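Local coordinates for putative polyketide synthase (Brevibacillus brevis, PDB 5HU7), which probably catalyses the dehydration of beta-hydroxyacyl intermediates, as the dehydratase domain of a trans-acyltransferase polyketide synthase, at residues A[49-52]-A[53-56]; A[141-145]-A[146-150]; A[206-209]-A[210-214]. All coordinates share one frame; numbering follows the deposited sequence.

Contact 1 (A[49-52]-A[53-56]); sequences FFPL and IAYL
The Phe50 and Tyr55 rings meet edge to face: the CD2 edge of Phe50 stands 3.6 Å above the plane of the Tyr55 ring, over its centre. The planes are turned 72° against each other, so this is a T-shaped pair, with centroids 5.0 Å apart. At the rim of the tyrosine, CA of Leu52 lies in plane, and Leu52 O sits close to that plane as well. Phe50 gets there because its CG is swung anti to the backbone N (chi1 -168°), which lays the ring alongside the start of the helix. Further round the same ring, CE2 of Phe50 comes to 3.3 Å from CB of Ala54, approaching obliquely. CB of Pro51 touches that methyl too, on the way into the helix. The backbone closes the turn with Tyr55 N bonded to Leu52 O at 3.1 Å, the donor well above the carbonyl plane, and with a weak bond from Ala54 N to Pro51 O. Tyr55 OH is bonded to the backbone N of Leu88, so the ring is held at its far end as well as by the phenylalanine. Phe242 of strand 241-249 packs on Leu52 and Tyr55. Pro51 is the closing proline of the HxxxGxxxxP signature of polyketide synthase dehydratases, and the turn starts the long helix of the first hotdog fold.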
loop_
_atom_site.group_PDB
_atom_site.type_symbol
_atom_site.label_atom_id
_atom_site.label_comp_id
_atom_site.label_asym_id
_atom_site.label_seq_id
_atom_site.Cartn_x
_atom_site.Cartn_y
_atom_site.Cartn_z
ATOM N N PHE A 49 26.226 -7.193 2.569
ATOM C CA PHE A 49 25.716 -6.219 1.610
ATOM C C PHE A 49 24.430 -6.722 1.010
ATOM O O PHE A 49 24.334 -7.908 0.691
ATOM C CB PHE A 49 26.734 -5.995 0.463
ATOM C CG PHE A 49 28.045 -5.376 0.885
ATOM C CD1 PHE A 49 28.069 -4.195 1.624
ATOM C CD2 PHE A 49 29.256 -5.960 0.530
ATOM C CE1 PHE A 49 29.286 -3.629 2.032
ATOM C CE2 PHE A 49 30.465 -5.396 0.944
ATOM C CZ PHE A 49 30.470 -4.239 1.707
ATOM N N PHE A 50 23.448 -5.825 0.825
ATOM C CA PHE A 50 22.197 -6.167 0.141
ATOM C C PHE A 50 22.561 -6.613 -1.279
ATOM O O PHE A 50 23.399 -5.965 -1.893
ATOM C CB PHE A 50 21.271 -4.944 0.064
ATOM C CG PHE A 50 19.847 -5.229 -0.355
ATOM C CD1 PHE A 50 18.972 -5.885 0.505
ATOM C CD2 PHE A 50 19.329 -4.692 -1.521
ATOM C CE1 PHE A 50 17.650 -6.100 0.152
ATOM C CE2 PHE A 50 17.982 -4.847 -1.845
ATOM C CZ PHE A 50 17.155 -5.556 -1.017
ATOM N N PRO A 51 22.007 -7.713 -1.818
ATOM C CA PRO A 51 22.389 -8.130 -3.177
ATOM C C PRO A 51 22.184 -7.060 -4.249
ATOM O O PRO A 51 21.187 -6.356 -4.221
ATOM C CB PRO A 51 21.524 -9.364 -3.432
ATOM C CG PRO A 51 21.069 -9.810 -2.145
ATOM C CD PRO A 51 21.033 -8.649 -1.218
ATOM N N LEU A 52 23.136 -6.935 -5.175
ATOM C CA LEU A 52 23.120 -5.954 -6.276
ATOM C C LEU A 52 21.793 -5.960 -7.089
ATOM O O LEU A 52 21.099 -4.940 -7.142
ATOM C CB LEU A 52 24.361 -6.157 -7.186
ATOM C CG LEU A 52 25.752 -5.888 -6.562
ATOM C CD1 LEU A 52 26.951 -6.259 -7.501
ATOM C CD2 LEU A 52 25.866 -4.509 -6.025
ATOM N N ILE A 53 21.430 -7.102 -7.680
ATOM C CA ILE A 53 20.159 -7.257 -8.419
ATOM C C ILE A 53 18.908 -6.970 -7.590
ATOM O O ILE A 53 17.873 -6.602 -8.148
ATOM C CB ILE A 53 20.034 -8.646 -9.098
ATOM C CG1 ILE A 53 20.260 -9.794 -8.040
ATOM C CG2 ILE A 53 20.996 -8.709 -10.304
ATOM C CD1 ILE A 53 19.877 -11.124 -8.462
ATOM N N ALA A 54 18.989 -7.135 -6.282
ATOM C CA ALA A 54 17.840 -6.883 -5.439
ATOM C C ALA A 54 17.440 -5.410 -5.485
ATOM O O ALA A 54 16.252 -5.111 -5.464
ATOM C CB ALA A 54 18.115 -7.318 -4.026
ATOM N N TYR A 55 18.426 -4.493 -5.673
ATOM C CA TYR A 55 18.156 -3.067 -5.805
ATOM C C TYR A 55 17.389 -2.771 -7.086
ATOM O O TYR A 55 16.519 -1.907 -7.084
ATOM C CB TYR A 55 19.471 -2.273 -5.848
ATOM C CG TYR A 55 20.255 -2.254 -4.557
ATOM C CD1 TYR A 55 19.887 -1.411 -3.506
ATOM C CD2 TYR A 55 21.433 -2.970 -4.432
ATOM C CE1 TYR A 55 20.688 -1.288 -2.364
ATOM C CE2 TYR A 55 22.223 -2.877 -3.289
ATOM C CZ TYR A 55 21.867 -2.003 -2.276
ATOM O OH TYR A 55 22.655 -1.882 -1.170
ATOM N N LEU A 56 17.712 -3.472 -8.182
ATOM C CA LEU A 56 17.059 -3.259 -9.466
ATOM C C LEU A 56 15.666 -3.819 -9.488
ATOM O O LEU A 56 14.742 -3.190 -10.002
ATOM C CB LEU A 56 17.882 -3.889 -10.572
ATOM C CG LEU A 56 19.339 -3.401 -10.715
ATOM C CD1 LEU A 56 20.057 -4.244 -11.754
ATOM C CD2 LEU A 56 19.395 -1.958 -11.072
#

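Contact 2 (A[141-145]-A[146-150])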
loop_
_atom_site.group_PDB
_atom_site.type_symbol
_atom_site.label_atom_id
_atom_site.label_comp_id
_atom_site.label_asym_id
_atom_site.label_seq_id
_atom_site.Cartn_x
_atom_site.Cartn_y
_atom_site.Cartn_z
ATOM N N PRO A 141 15.635 -6.969 -29.259
ATOM C CA PRO A 141 16.808 -7.590 -29.882
ATOM C C PRO A 141 16.941 -9.088 -29.618
ATOM O O PRO A 141 16.279 -9.665 -28.756
ATOM C CB PRO A 141 17.979 -6.778 -29.326
ATOM C CG PRO A 141 17.527 -6.295 -28.023
ATOM C CD PRO A 141 16.017 -6.201 -28.052
ATOM N N THR A 142 17.764 -9.721 -30.422
ATOM C CA THR A 142 18.010 -11.159 -30.359
ATOM C C THR A 142 19.485 -11.463 -30.483
ATOM O O THR A 142 20.274 -10.635 -30.939
ATOM C CB THR A 142 17.286 -11.870 -31.509
ATOM O OG1 THR A 142 17.828 -11.370 -32.724
ATOM C CG2 THR A 142 15.787 -11.647 -31.497
ATOM N N LEU A 143 19.839 -12.680 -30.120
ATOM C CA LEU A 143 21.197 -13.205 -30.242
ATOM C C LEU A 143 21.127 -14.405 -31.131
ATOM O O LEU A 143 20.158 -15.153 -31.067
ATOM C CB LEU A 143 21.731 -13.640 -28.869
ATOM C CG LEU A 143 21.896 -12.545 -27.822
ATOM C CD1 LEU A 143 22.533 -13.099 -26.575
ATOM C CD2 LEU A 143 22.756 -11.386 -28.352
ATOM N N ASP A 144 22.135 -14.576 -31.978
ATOM C CA ASP A 144 22.266 -15.741 -32.838
ATOM C C ASP A 144 23.154 -16.677 -31.990
ATOM O O ASP A 144 24.379 -16.553 -32.002
ATOM C CB ASP A 144 22.912 -15.336 -34.175
ATOM C CG ASP A 144 23.006 -16.440 -35.226
ATOM O OD1 ASP A 144 22.539 -17.568 -34.955
ATOM O OD2 ASP A 144 23.506 -16.158 -36.336
ATOM N N LEU A 145 22.525 -17.528 -31.174
ATOM C CA LEU A 145 23.251 -18.407 -30.235
ATOM C C LEU A 145 24.171 -19.398 -30.931
ATOM O O LEU A 145 25.355 -19.415 -30.601
ATOM C CB LEU A 145 22.304 -19.122 -29.244
ATOM C CG LEU A 145 21.505 -18.209 -28.321
ATOM C CD1 LEU A 145 20.468 -19.006 -27.554
ATOM C CD2 LEU A 145 22.409 -17.447 -27.392
ATOM N N PRO A 146 23.710 -20.152 -31.950
ATOM C CA PRO A 146 24.627 -21.072 -32.666
ATOM C C PRO A 146 25.878 -20.397 -33.237
ATOM O O PRO A 146 26.977 -20.931 -33.103
ATOM C CB PRO A 146 23.753 -21.633 -33.788
ATOM C CG PRO A 146 22.386 -21.518 -33.310
ATOM C CD PRO A 146 22.339 -20.246 -32.498
ATOM N N ALA A 147 25.726 -19.220 -33.835
ATOM C CA ALA A 147 26.867 -18.465 -34.359
ATOM C C ALA A 147 27.828 -18.056 -33.236
ATOM O O ALA A 147 29.036 -18.204 -33.398
ATOM C CB ALA A 147 26.390 -17.226 -35.092
ATOM N N LEU A 148 27.303 -17.570 -32.092
ATOM C CA LEU A 148 28.144 -17.151 -30.949
ATOM C C LEU A 148 28.912 -18.319 -30.394
ATOM O O LEU A 148 30.092 -18.191 -30.079
ATOM C CB LEU A 148 27.305 -16.478 -29.842
ATOM C CG LEU A 148 26.759 -15.090 -30.198
ATOM C CD1 LEU A 148 25.635 -14.681 -29.236
ATOM C CD2 LEU A 148 27.858 -14.019 -30.160
ATOM N N GLN A 149 28.252 -19.471 -30.320
ATOM C CA GLN A 149 28.843 -20.706 -29.833
ATOM C C GLN A 149 29.932 -21.247 -30.775
ATOM O O GLN A 149 30.950 -21.729 -30.296
ATOM C CB GLN A 149 27.759 -21.767 -29.648
ATOM C CG GLN A 149 26.773 -21.435 -28.533
ATOM C CD GLN A 149 25.598 -22.381 -28.523
ATOM O OE1 GLN A 149 25.496 -23.314 -29.324
ATOM N NE2 GLN A 149 24.687 -22.166 -27.608
ATOM N N ALA A 150 29.731 -21.167 -32.104
ATOM C CA ALA A 150 30.714 -21.665 -33.091
ATOM C C ALA A 150 31.991 -20.827 -33.141
ATOM O O ALA A 150 33.038 -21.316 -33.537
ATOM C CB ALA A 150 30.087 -21.710 -34.475
#
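Leu148 N bonds to Asp144 O at 3.1 Å and Gln149 N to Leu145 O at 2.9 Å, the second nearly in line with its C=O, and these two bonds wind the first turn of a short helix. Asp144 is the N-cap of that helix, which follows the loop leaving strand 125-135. Its carboxylate, with CG anti to the backbone N (chi1 -175°), lies against the outer side of the turn: OD2 is 3.3 Å from CB of Ala147, and OD1 is 3.6 Å from CD of Pro146. Pro146 costs the helix no bond, since first-turn amides have no helical carbonyl four residues back to pair with. The inward side is mostly apolar. Leu145 is buried against Tyr258 and Leu190, while CD1 of Leu148 rests 4.1 Å from CB of Leu143. Gln149 runs extended from CG and passes Leu145, its amide end directed to the sheet side, where it too meets Tyr258 and Leu190. Cut back to an alanine, Gln149 would lose the chain that lies on Leu145 O and is likely to leave a gap beside Tyr258 and Leu190, with the backbone bond kept. CG of Gln149 lies 3.2 Å from Leu145 O, while NE2 stays 4.2 Å from CB of Leu145.

Contact 3 (A[206-209]-A[210-214]); sequences LVFH and PSLLE
A type I beta turn from His209 to Leu212 leads into helix 212-227, and the histidine ring clasps it from the start. ND1 of His209 accepts Ser211 N at 3.0 Å, a capping bond with an N-H...N angle of 160° and the donor tilted 16° out of the ring plane. The ring can reach that amide because CG is anti to the backbone N (chi1 -169°), folding it beside its own carbonyl. CD of Pro210 then lies over one face, 3.7 Å from the ring centroid, as a CH-pi contact offset toward the rim. Around the edge, CE1 comes to 3.4 Å from OG of Ser211. The far nitrogen, NE2, is bonded to Pro196 O, so both ring nitrogens are engaged and rotation of the imidazole is fixed. The turn's own bond, Leu212 N to His209 O, is weak at 3.4 Å. Leu206 CD1 also touches Pro210 CD, the two side chains crossing at about a right angle, and Leu212 CD2 meets the edge of the Phe208 ring at CD1, 4.2 Å away. His209 to Glu214 match the HPxLLD motif at the start of the second hotdog helix of polyketide synthase dehydratases, with Glu214 probably at the place of the family's aspartate.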
loop_
_atom_site.group_PDB
_atom_site.type_symbol
_atom_site.label_atom_id
_atom_site.label_comp_id
_atom_site.label_asym_id
_atom_site.label_seq_id
_atom_site.Cartn_x
_atom_site.Cartn_y
_atom_site.Cartn_z
ATOM N N LEU A 206 8.657 -11.873 -9.957
ATOM C CA LEU A 206 10.023 -11.504 -10.303
ATOM C C LEU A 206 10.335 -11.369 -11.792
ATOM O O LEU A 206 9.649 -11.920 -12.644
ATOM C CB LEU A 206 10.963 -12.542 -9.693
ATOM C CG LEU A 206 10.802 -12.767 -8.173
ATOM C CD1 LEU A 206 11.902 -13.686 -7.623
ATOM C CD2 LEU A 206 10.729 -11.433 -7.429
ATOM N N VAL A 207 11.326 -10.545 -12.087
ATOM C CA VAL A 207 11.929 -10.395 -13.399
ATOM C C VAL A 207 13.366 -10.953 -13.258
ATOM O O VAL A 207 13.754 -11.862 -13.998
ATOM C CB VAL A 207 11.873 -8.929 -13.914
ATOM C CG1 VAL A 207 12.820 -8.698 -15.093
ATOM C CG2 VAL A 207 10.443 -8.563 -14.303
ATOM N N PHE A 208 14.118 -10.426 -12.253
ATOM C CA PHE A 208 15.465 -10.856 -11.913
ATOM C C PHE A 208 15.394 -11.994 -10.932
ATOM O O PHE A 208 14.770 -11.857 -9.873
ATOM C CB PHE A 208 16.263 -9.746 -11.250
ATOM C CG PHE A 208 16.573 -8.568 -12.135
ATOM C CD1 PHE A 208 17.656 -8.596 -12.998
ATOM C CD2 PHE A 208 15.833 -7.404 -12.049
ATOM C CE1 PHE A 208 17.952 -7.503 -13.785
ATOM C CE2 PHE A 208 16.113 -6.320 -12.866
ATOM C CZ PHE A 208 17.168 -6.376 -13.720
ATOM N N HIS A 209 16.079 -13.102 -11.254
ATOM C CA HIS A 209 16.110 -14.284 -10.431
ATOM C C HIS A 209 16.990 -13.970 -9.208
ATOM O O HIS A 209 18.003 -13.282 -9.361
ATOM C CB HIS A 209 16.704 -15.439 -11.244
ATOM C CG HIS A 209 16.564 -16.776 -10.616
ATOM N ND1 HIS A 209 17.443 -17.204 -9.635
ATOM C CD2 HIS A 209 15.649 -17.743 -10.838
ATOM C CE1 HIS A 209 16.999 -18.397 -9.258
ATOM N NE2 HIS A 209 15.990 -18.802 -10.030
ATOM N N PRO A 210 16.662 -14.484 -7.993
ATOM C CA PRO A 210 17.492 -14.168 -6.824
ATOM C C PRO A 210 18.923 -14.718 -6.843
ATOM O O PRO A 210 19.731 -14.272 -6.031
ATOM C CB PRO A 210 16.676 -14.753 -5.662
ATOM C CG PRO A 210 15.855 -15.791 -6.263
ATOM C CD PRO A 210 15.487 -15.284 -7.598
ATOM N N SER A 211 19.240 -15.675 -7.734
ATOM C CA SER A 211 20.565 -16.298 -7.815
ATOM C C SER A 211 21.394 -15.855 -9.019
ATOM O O SER A 211 22.522 -16.314 -9.146
ATOM C CB SER A 211 20.404 -17.810 -7.865
ATOM O OG SER A 211 19.452 -18.263 -6.915
ATOM N N LEU A 212 20.863 -14.988 -9.887
ATOM C CA LEU A 212 21.547 -14.521 -11.100
ATOM C C LEU A 212 22.939 -13.882 -10.872
ATOM O O LEU A 212 23.826 -14.053 -11.702
ATOM C CB LEU A 212 20.617 -13.535 -11.842
ATOM C CG LEU A 212 21.155 -12.909 -13.111
ATOM C CD1 LEU A 212 21.457 -13.973 -14.142
ATOM C CD2 LEU A 212 20.176 -11.891 -13.672
ATOM N N LEU A 213 23.117 -13.129 -9.789
ATOM C CA LEU A 213 24.392 -12.466 -9.472
ATOM C C LEU A 213 25.453 -13.481 -9.024
ATOM O O LEU A 213 26.638 -13.305 -9.307
ATOM C CB LEU A 213 24.147 -11.425 -8.358
ATOM C CG LEU A 213 25.345 -10.598 -7.859
ATOM C CD1 LEU A 213 25.859 -9.669 -8.956
ATOM C CD2 LEU A 213 24.959 -9.838 -6.558
ATOM N N GLU A 214 25.029 -14.567 -8.377
ATOM C CA GLU A 214 25.967 -15.601 -7.923
ATOM C C GLU A 214 26.573 -16.375 -9.130
ATOM O O GLU A 214 27.586 -17.067 -8.954
ATOM C CB GLU A 214 25.314 -16.601 -6.920
ATOM C CG GLU A 214 24.363 -16.009 -5.880
ATOM C CD GLU A 214 24.791 -14.730 -5.181
ATOM O OE1 GLU A 214 25.783 -14.776 -4.417
ATOM O OE2 GLU A 214 24.093 -13.701 -5.342
#

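Overall arrangement
All three contacts are helix starts, but they sit at different depths. Contact 1 is buried and contact 3 partly so, their centres 10 Å apart, and they touch: Leu56 CB lies 3.8 Å from Phe208 CE2, and Leu213 CD2 reaches Leu52 N. They thus join the leading ends of the long helices of the two hotdog halves, in keeping with the double-hotdog fold. Contact 2 lies on the surface, its nearest atoms about 13 Å from contact 3 and 17 Å from contact 1. Chemistry follows place: an aromatic pair within the core, a histidine hydrogen-bonded through both ring nitrogens at the partly covered turn, and at the surface an exposed aspartate N-cap with Leu145 buried on its inner side.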